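Local structure of dipicolinate synthase, B chain (Bacillus cereus, 3MCU) at residues E27-E32 / L173-V178; D86-A91 / S108-A113; P123-V128 / L179-G184. The protein probably works together with DpaA to convert dihydrodipicolinate to dipicolinate during sporulation, with NADP(+) as the oxidant. All coordinates share one frame; numbering follows the deposited sequence.

Contact 1. Residues E27-E32 / L173-V178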
loop_
_atom_site.group_PDB
_atom_site.type_symbol
_atom_site.label_atom_id
_atom_site.label_comp_id
_atom_site.label_asym_id
_atom_site.label_seq_id
_atom_site.Cartn_x
_atom_site.Cartn_y
_atom_site.Cartn_z
ATOM N N GLU D 27 33.515 -4.560 -17.580
ATOM C CA GLU D 27 34.578 -5.309 -18.237
ATOM C C GLU D 27 34.207 -6.782 -18.395
ATOM O O GLU D 27 34.441 -7.375 -19.443
ATOM C CB GLU D 27 35.889 -5.158 -17.453
ATOM C CG GLU D 27 37.136 -5.154 -18.323
ATOM C CD GLU D 27 37.972 -3.886 -18.167
ATOM O OE1 GLU D 27 38.814 -3.614 -19.061
ATOM O OE2 GLU D 27 37.789 -3.169 -17.152
ATOM N N LYS D 28 33.622 -7.372 -17.359
ATOM C CA LYS D 28 33.161 -8.755 -17.457
ATOM C C LYS D 28 32.147 -8.899 -18.585
ATOM O O LYS D 28 32.328 -9.722 -19.482
ATOM C CB LYS D 28 32.545 -9.240 -16.143
ATOM C CG LYS D 28 33.536 -9.768 -15.135
ATOM C CD LYS D 28 32.831 -10.576 -14.046
ATOM C CE LYS D 28 32.062 -11.764 -14.634
ATOM N NZ LYS D 28 31.522 -12.659 -13.564
ATOM N N LEU D 29 31.092 -8.085 -18.539
ATOM C CA LEU D 29 30.023 -8.154 -19.540
ATOM C C LEU D 29 30.545 -8.055 -20.971
ATOM O O LEU D 29 30.151 -8.839 -21.824
ATOM C CB LEU D 29 28.930 -7.106 -19.275
ATOM C CG LEU D 29 28.102 -7.414 -18.018
ATOM C CD1 LEU D 29 27.171 -6.268 -17.614
ATOM C CD2 LEU D 29 27.326 -8.706 -18.229
ATOM N N ILE D 30 31.440 -7.106 -21.224
ATOM C CA ILE D 30 31.993 -6.946 -22.561
ATOM C C ILE D 30 32.886 -8.120 -22.951
ATOM O O ILE D 30 32.764 -8.650 -24.054
ATOM C CB ILE D 30 32.714 -5.588 -22.758
ATOM C CG1 ILE D 30 33.769 -5.360 -21.680
ATOM C CG2 ILE D 30 31.698 -4.434 -22.769
ATOM C CD1 ILE D 30 35.152 -5.911 -22.032
ATOM N N ALA D 31 33.755 -8.543 -22.040
ATOM C CA ALA D 31 34.595 -9.710 -22.291
ATOM C C ALA D 31 33.715 -10.899 -22.633
ATOM O O ALA D 31 34.122 -11.804 -23.360
ATOM C CB ALA D 31 35.476 -10.021 -21.064
ATOM N N GLU D 32 32.490 -10.875 -22.118
ATOM C CA GLU D 32 31.517 -11.937 -22.362
ATOM C C GLU D 32 30.768 -11.801 -23.702
ATOM O O GLU D 32 29.949 -12.650 -24.040
ATOM C CB GLU D 32 30.501 -11.961 -21.219
ATOM C CG GLU D 32 30.036 -13.340 -20.826
ATOM C CD GLU D 32 31.063 -14.061 -19.995
ATOM O OE1 GLU D 32 31.940 -14.728 -20.588
ATOM O OE2 GLU D 32 30.997 -13.952 -18.748
ATOM N N LEU D 173 27.821 -11.864 -7.837
ATOM C CA LEU D 173 26.849 -12.719 -8.499
ATOM C C LEU D 173 26.050 -11.966 -9.566
ATOM O O LEU D 173 25.041 -12.477 -10.054
ATOM C CB LEU D 173 25.904 -13.358 -7.475
ATOM C CG LEU D 173 26.546 -14.276 -6.429
ATOM C CD1 LEU D 173 25.492 -14.944 -5.560
ATOM C CD2 LEU D 173 27.434 -15.325 -7.101
ATOM N N LEU D 174 26.495 -10.761 -9.926
ATOM C CA LEU D 174 25.770 -9.920 -10.893
ATOM C C LEU D 174 25.556 -10.611 -12.245
ATOM O O LEU D 174 24.424 -10.718 -12.749
ATOM C CB LEU D 174 26.480 -8.578 -11.084
ATOM C CG LEU D 174 25.828 -7.473 -11.928
ATOM C CD1 LEU D 174 26.278 -6.090 -11.474
ATOM C CD2 LEU D 174 26.136 -7.659 -13.399
ATOM N N GLU D 175 26.650 -11.082 -12.827
ATOM C CA GLU D 175 26.597 -11.747 -14.123
ATOM C C GLU D 175 25.756 -13.024 -14.085
ATOM O O GLU D 175 24.998 -13.288 -14.985
ATOM C CB GLU D 175 28.012 -12.012 -14.648
ATOM C CG GLU D 175 28.805 -10.729 -14.974
ATOM C CD GLU D 175 29.398 -10.006 -13.740
ATOM O OE1 GLU D 175 29.871 -8.851 -13.901
ATOM O OE2 GLU D 175 29.400 -10.577 -12.615
ATOM N N ASP D 176 25.868 -13.807 -13.028
ATOM C CA ASP D 176 25.019 -14.986 -12.900
ATOM C C ASP D 176 23.545 -14.627 -12.859
ATOM O O ASP D 176 22.700 -15.368 -13.360
ATOM C CB ASP D 176 25.369 -15.755 -11.634
ATOM C CG ASP D 176 26.652 -16.523 -11.773
ATOM O OD1 ASP D 176 27.251 -16.868 -10.732
ATOM O OD2 ASP D 176 27.051 -16.768 -12.940
ATOM N N THR D 177 23.240 -13.498 -12.225
ATOM C CA THR D 177 21.868 -13.050 -12.093
ATOM C C THR D 177 21.285 -12.612 -13.436
ATOM O O THR D 177 20.160 -12.993 -13.788
ATOM C CB THR D 177 21.746 -11.916 -11.066
ATOM O OG1 THR D 177 22.328 -12.345 -9.821
ATOM C CG2 THR D 177 20.264 -11.514 -10.871
ATOM N N VAL D 178 22.029 -11.816 -14.193
ATOM C CA VAL D 178 21.480 -11.430 -15.478
ATOM C C VAL D 178 21.385 -12.604 -16.470
ATOM O O VAL D 178 20.498 -12.624 -17.297
ATOM C CB VAL D 178 22.099 -10.137 -16.091
ATOM C CG1 VAL D 178 22.961 -9.392 -15.091
ATOM C CG2 VAL D 178 22.794 -10.415 -17.423
#
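Lys28 and Glu175 meet because each side chain has one bend. The lysine chain bends at its third torsion (chi3 59°), which swings CE and NZ across the glutamate. Glu175 bends at its second torsion (chi2 78°), and this lays its carboxylate back against the lysine chain. The two residues belong to helices 23-31 and 174-181, which pack side by side on one face of the mainly parallel sheet of a Rossmann-like flavoprotein fold. Helix 23-31 is the connection of a beta-alpha-beta unit between strands 7-12 and 35-40.

The charged ends form a salt bridge, NZ of Lys28 to OE2 of Glu175 at 3.1 Å; as a hydrogen bond it is weak. The lysine methylenes are packed tightly on the carboxylate. CE of Lys28 lies 3.3 Å from the carboxylate carbon CD of Glu175. CD of Lys28 is 3.4 Å from OE1 of Glu175, so the lysine chain crosses the acid on a slant, and CD and CE meet the carboxylate before the amine does. OE1 is also hydrogen-bonded to ND1 of His25, one turn earlier on the lysine's helix. The buried carboxylate is therefore held at both oxygens by helix 23-31, which would probably stabilise its charged form.

On the side nearer the sheet the contact turns apolar. CD2 of Leu29 touches CG of Glu175 at 4.1 Å. Leu29 also packs on Val36 and Phe10 of the sheet, and Leu174 reaches Phe10 from the other helix. Leu173 is the N-cap residue of helix 174-181. Its carbonyl O accepts from Thr177 N at 3.0 Å and from Thr177 OG1 at 2.7 Å, the hydroxyl approaching from 40° above the carbonyl plane.

Contact 2. Residues D86-A91 / S108-A113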
loop_
_atom_site.group_PDB
_atom_site.type_symbol
_atom_site.label_atom_id
_atom_site.label_comp_id
_atom_site.label_asym_id
_atom_site.label_seq_id
_atom_site.Cartn_x
_atom_site.Cartn_y
_atom_site.Cartn_z
ATOM N N ASP D 86 17.999 -5.882 -24.018
ATOM C CA ASP D 86 17.606 -7.222 -23.630
ATOM C C ASP D 86 17.523 -7.335 -22.107
ATOM O O ASP D 86 16.782 -8.144 -21.564
ATOM C CB ASP D 86 18.631 -8.221 -24.178
ATOM C CG ASP D 86 18.644 -8.251 -25.690
ATOM O OD1 ASP D 86 17.548 -8.301 -26.282
ATOM O OD2 ASP D 86 19.737 -8.209 -26.295
ATOM N N CYS D 87 18.309 -6.515 -21.425
ATOM C CA CYS D 87 18.295 -6.476 -19.980
ATOM C C CYS D 87 18.799 -5.117 -19.514
ATOM O O CYS D 87 19.710 -4.540 -20.108
ATOM C CB CYS D 87 19.173 -7.592 -19.399
ATOM S SG CYS D 87 19.081 -7.692 -17.597
HETATM N N MSE D 88 18.173 -4.601 -18.465
HETATM C CA MSE D 88 18.639 -3.393 -17.794
HETATM C C MSE D 88 19.174 -3.807 -16.423
HETATM O O MSE D 88 18.475 -4.479 -15.665
HETATM C CB MSE D 88 17.483 -2.389 -17.651
HETATM C CG MSE D 88 17.824 -1.105 -16.882
HETATM SE SE MSE D 88 19.206 -0.035 -17.768
HETATM C CE MSE D 88 19.688 1.196 -16.298
ATOM N N VAL D 89 20.418 -3.431 -16.124
ATOM C CA VAL D 89 21.010 -3.639 -14.802
ATOM C C VAL D 89 21.086 -2.306 -14.076
ATOM O O VAL D 89 21.462 -1.296 -14.677
ATOM C CB VAL D 89 22.463 -4.171 -14.889
ATOM C CG1 VAL D 89 23.103 -4.221 -13.495
ATOM C CG2 VAL D 89 22.508 -5.536 -15.546
ATOM N N ILE D 90 20.708 -2.285 -12.800
ATOM C CA ILE D 90 20.987 -1.128 -11.951
ATOM C C ILE D 90 21.840 -1.585 -10.766
ATOM O O ILE D 90 21.440 -2.453 -9.993
ATOM C CB ILE D 90 19.706 -0.459 -11.418
ATOM C CG1 ILE D 90 18.714 -0.157 -12.552
ATOM C CG2 ILE D 90 20.060 0.812 -10.623
ATOM C CD1 ILE D 90 17.372 0.438 -12.041
ATOM N N ALA D 91 23.029 -1.019 -10.634
ATOM C CA ALA D 91 23.955 -1.513 -9.642
ATOM C C ALA D 91 25.097 -0.528 -9.452
ATOM O O ALA D 91 25.838 -0.254 -10.389
ATOM C CB ALA D 91 24.487 -2.887 -10.065
ATOM N N SER D 108 15.054 10.402 -13.179
ATOM C CA SER D 108 16.490 10.205 -13.358
ATOM C C SER D 108 16.716 9.362 -14.601
ATOM O O SER D 108 15.840 8.608 -14.998
ATOM C CB SER D 108 17.113 9.528 -12.126
ATOM O OG SER D 108 17.155 8.118 -12.271
ATOM N N PRO D 109 17.886 9.507 -15.237
ATOM C CA PRO D 109 18.188 8.765 -16.473
ATOM C C PRO D 109 18.061 7.253 -16.291
ATOM O O PRO D 109 17.548 6.538 -17.162
ATOM C CB PRO D 109 19.641 9.157 -16.754
ATOM C CG PRO D 109 19.744 10.548 -16.184
ATOM C CD PRO D 109 18.909 10.522 -14.933
ATOM N N VAL D 110 18.499 6.784 -15.136
ATOM C CA VAL D 110 18.516 5.362 -14.837
ATOM C C VAL D 110 17.115 4.803 -14.600
ATOM O O VAL D 110 16.791 3.716 -15.077
ATOM C CB VAL D 110 19.448 5.073 -13.640
ATOM C CG1 VAL D 110 19.310 3.638 -13.172
ATOM C CG2 VAL D 110 20.876 5.377 -14.033
ATOM N N LEU D 111 16.286 5.550 -13.872
ATOM C CA LEU D 111 14.902 5.150 -13.634
ATOM C C LEU D 111 14.099 5.122 -14.939
ATOM O O LEU D 111 13.258 4.235 -15.148
ATOM C CB LEU D 111 14.221 6.102 -12.636
ATOM C CG LEU D 111 14.698 6.136 -11.170
ATOM C CD1 LEU D 111 14.202 7.392 -10.476
ATOM C CD2 LEU D 111 14.270 4.918 -10.385
HETATM N N MSE D 112 14.334 6.105 -15.806
HETATM C CA MSE D 112 13.635 6.151 -17.085
HETATM C C MSE D 112 14.073 4.986 -17.975
HETATM O O MSE D 112 13.261 4.428 -18.726
HETATM C CB MSE D 112 13.869 7.484 -17.794
HETATM C CG MSE D 112 13.320 7.506 -19.214
HETATM SE SE MSE D 112 11.347 7.370 -19.254
HETATM C CE MSE D 112 10.902 9.160 -18.628
ATOM N N ALA D 113 15.360 4.629 -17.877
ATOM C CA ALA D 113 15.926 3.502 -18.623
ATOM C C ALA D 113 15.279 2.198 -18.192
ATOM O O ALA D 113 14.951 1.357 -19.029
ATOM C CB ALA D 113 17.446 3.417 -18.423
#
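Met88, a selenomethionine, crosses Val110 at about a right angle, while Ile90 meets the same valine on a slant. Strand 87-91 and helix 109-113 run nearly antiparallel, at 147° with their axes 9.5 Å apart. Every second residue of the strand, Met88 and Ile90, points to the helix.

Val110 offers one methyl, CG1, to both partners. On Ile90 this methyl is met by CG1, CG2 and CD1, each about 3.9 Å away, so both branches of the isoleucine bear on it from the strand side. CE of Met88 comes to the same Val110 CG1 at 4.0 Å. The Met88 chain leaves the strand with CG opposite the backbone N and then bends at chi2 (63°), which brings SE to Ala113 and places CE against both Ala113 and Val110. There CE lies 3.8 Å from CB of Ala113, and SE is 3.9 Å from the same carbon.

Helix 109-118 belongs to the crossover that joins the parallel strands 87-94 and 124-130. Val39 of strand 35-40 touches Met88, Val110 and Ala113, and so extends this packing to strand 35-40, on the far side of strand 7-12. The helix start is secured by Ser108, the N-cap residue, whose OG accepts from N of Leu111 at 3.1 Å.

No hydrogen bond or charge pair crosses between the two segments. All four touching residues are buried, so the helix is held to the sheet here by the shape and burial of apolar side chains.

Contact 3. Residues P123-V128 / L179-G184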
loop_
_atom_site.group_PDB
_atom_site.type_symbol
_atom_site.label_atom_id
_atom_site.label_comp_id
_atom_site.label_asym_id
_atom_site.label_seq_id
_atom_site.Cartn_x
_atom_site.Cartn_y
_atom_site.Cartn_z
ATOM N N PRO D 123 13.679 -7.888 -18.982
ATOM C CA PRO D 123 14.172 -7.988 -17.606
ATOM C C PRO D 123 15.001 -6.800 -17.122
ATOM O O PRO D 123 15.824 -6.218 -17.845
ATOM C CB PRO D 123 15.011 -9.276 -17.618
ATOM C CG PRO D 123 15.417 -9.464 -19.078
ATOM C CD PRO D 123 14.305 -8.870 -19.899
ATOM N N VAL D 124 14.739 -6.444 -15.866
ATOM C CA VAL D 124 15.510 -5.462 -15.124
ATOM C C VAL D 124 16.114 -6.202 -13.948
ATOM O O VAL D 124 15.399 -6.886 -13.206
ATOM C CB VAL D 124 14.608 -4.337 -14.595
ATOM C CG1 VAL D 124 15.357 -3.443 -13.643
ATOM C CG2 VAL D 124 14.032 -3.528 -15.762
ATOM N N VAL D 125 17.431 -6.080 -13.789
ATOM C CA VAL D 125 18.148 -6.723 -12.696
ATOM C C VAL D 125 18.640 -5.663 -11.741
ATOM O O VAL D 125 19.298 -4.701 -12.159
ATOM C CB VAL D 125 19.377 -7.533 -13.204
ATOM C CG1 VAL D 125 20.286 -7.894 -12.052
ATOM C CG2 VAL D 125 18.918 -8.789 -13.929
ATOM N N LEU D 126 18.320 -5.839 -10.462
ATOM C CA LEU D 126 18.624 -4.853 -9.435
ATOM C C LEU D 126 19.624 -5.417 -8.422
ATOM O O LEU D 126 19.461 -6.544 -7.976
ATOM C CB LEU D 126 17.332 -4.488 -8.688
ATOM C CG LEU D 126 16.171 -3.873 -9.474
ATOM C CD1 LEU D 126 14.936 -3.653 -8.588
ATOM C CD2 LEU D 126 16.639 -2.557 -10.093
ATOM N N ALA D 127 20.630 -4.627 -8.045
ATOM C CA ALA D 127 21.508 -4.954 -6.899
ATOM C C ALA D 127 21.307 -3.973 -5.755
ATOM O O ALA D 127 21.914 -2.896 -5.725
ATOM C CB ALA D 127 22.987 -4.967 -7.310
ATOM N N VAL D 128 20.474 -4.361 -4.799
ATOM C CA VAL D 128 20.142 -3.492 -3.689
ATOM C C VAL D 128 21.326 -3.174 -2.801
ATOM O O VAL D 128 22.253 -3.975 -2.648
ATOM C CB VAL D 128 19.015 -4.084 -2.839
ATOM C CG1 VAL D 128 17.825 -4.415 -3.737
ATOM C CG2 VAL D 128 19.488 -5.331 -2.141
ATOM N N LEU D 179 22.261 -13.599 -16.339
ATOM C CA LEU D 179 22.164 -14.806 -17.159
ATOM C C LEU D 179 20.846 -15.530 -16.924
ATOM O O LEU D 179 20.193 -15.963 -17.871
ATOM C CB LEU D 179 23.330 -15.755 -16.890
ATOM C CG LEU D 179 24.571 -15.526 -17.748
ATOM C CD1 LEU D 179 25.793 -16.307 -17.215
ATOM C CD2 LEU D 179 24.252 -15.895 -19.194
ATOM N N GLU D 180 20.455 -15.662 -15.657
ATOM C CA GLU D 180 19.159 -16.263 -15.334
ATOM C C GLU D 180 17.997 -15.369 -15.781
ATOM O O GLU D 180 16.965 -15.866 -16.240
ATOM C CB GLU D 180 19.043 -16.561 -13.830
ATOM C CG GLU D 180 19.960 -17.671 -13.304
ATOM C CD GLU D 180 19.894 -18.965 -14.125
ATOM O OE1 GLU D 180 18.788 -19.540 -14.263
ATOM O OE2 GLU D 180 20.965 -19.411 -14.619
ATOM N N ALA D 181 18.156 -14.057 -15.624
ATOM C CA ALA D 181 17.067 -13.132 -15.935
ATOM C C ALA D 181 16.747 -13.135 -17.422
ATOM O O ALA D 181 15.597 -13.014 -17.789
ATOM C CB ALA D 181 17.383 -11.692 -15.458
ATOM N N LEU D 182 17.766 -13.258 -18.270
ATOM C CA LEU D 182 17.537 -13.345 -19.719
ATOM C C LEU D 182 16.687 -14.557 -20.105
ATOM O O LEU D 182 16.052 -14.564 -21.159
ATOM C CB LEU D 182 18.863 -13.355 -20.478
ATOM C CG LEU D 182 19.641 -12.043 -20.327
ATOM C CD1 LEU D 182 21.146 -12.235 -20.602
ATOM C CD2 LEU D 182 18.994 -10.960 -21.220
ATOM N N GLN D 183 16.676 -15.573 -19.248
ATOM C CA GLN D 183 15.797 -16.727 -19.407
ATOM C C GLN D 183 14.510 -16.558 -18.628
ATOM O O GLN D 183 13.701 -17.489 -18.532
ATOM C CB GLN D 183 16.488 -17.981 -18.890
ATOM C CG GLN D 183 17.798 -18.284 -19.568
ATOM C CD GLN D 183 18.458 -19.505 -18.977
ATOM O OE1 GLN D 183 18.089 -20.634 -19.301
ATOM N NE2 GLN D 183 19.432 -19.292 -18.095
ATOM N N GLY D 184 14.334 -15.383 -18.034
ATOM C CA GLY D 184 13.173 -15.133 -17.193
ATOM C C GLY D 184 13.144 -15.883 -15.869
ATOM O O GLY D 184 12.070 -16.212 -15.360
#
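Strand 124-128 begins beside the last turn of helix 174-181, and the backbones come nearest at Pro123 and Ala181, whose CA atoms are 6.1 Å apart. Ala181 is the centre of the contact. Its CB points to the strand and meets two side chains there. CG2 of Val125 is 3.6 Å from Ala181 CB. This branch of the valine lies beside its own backbone N, and CG1 takes the place opposite that N (chi1 166°). CB of Pro123 reaches the same Ala181 methyl at 4.0 Å.

The proline ring also lies against the helix backbone, with CG 3.8 Å from O of Ala181. Leu182 adds a further apolar contact. Its CB heads away from the strand, yet CD2 turns back to within 4.4 Å of Pro123 CG, and the leucine also touches Cys87 on the neighbouring strand.

This is a helix packed on the mainly parallel sheet of the Rossmann-like fold, in which strand 124-130 lies between strands 87-94 and 150-156. Ala181 touches Tyr151 of the latter, so its methyl bears on two adjacent strands. Val125 bonds through its backbone to Met88 and Ile90.

Just past the contact the helix closes with a Schellman motif. Ala181 to Gly184 form a type I turn. Gly184 has a positive phi of 70°, and its N donates to Ala181 O at 2.7 Å. The carbonyl oxygen that Pro123 packs against is thus bonded within the helix end. The extended Gln183 side chain reaches back along the helix, its NE2 making a weak hydrogen bond to Leu179 O at 3.4 Å.

Overall arrangement
Along the chain, contact 2 closes before contact 3 opens, and it is nested inside the loop closed by contact 1. Contacts 1 and 3 alternate and share helix 174-181. Their centres are about 11 Å apart; the centre of contact 2 is about 16 Å from that of contact 1 and about 12 Å from that of contact 3. Strands 87-94 and 124-130 are neighbours in the sheet, so contacts 2 and 3 meet through their backbones. Helix 109-118 covers one face, and helices 23-31 and 174-181 cover the other. Leu174 and Val178 pack on Ala91 and Val89. The last helix, 174-181, thus ties early and central parts of the chain into one three-layered domain.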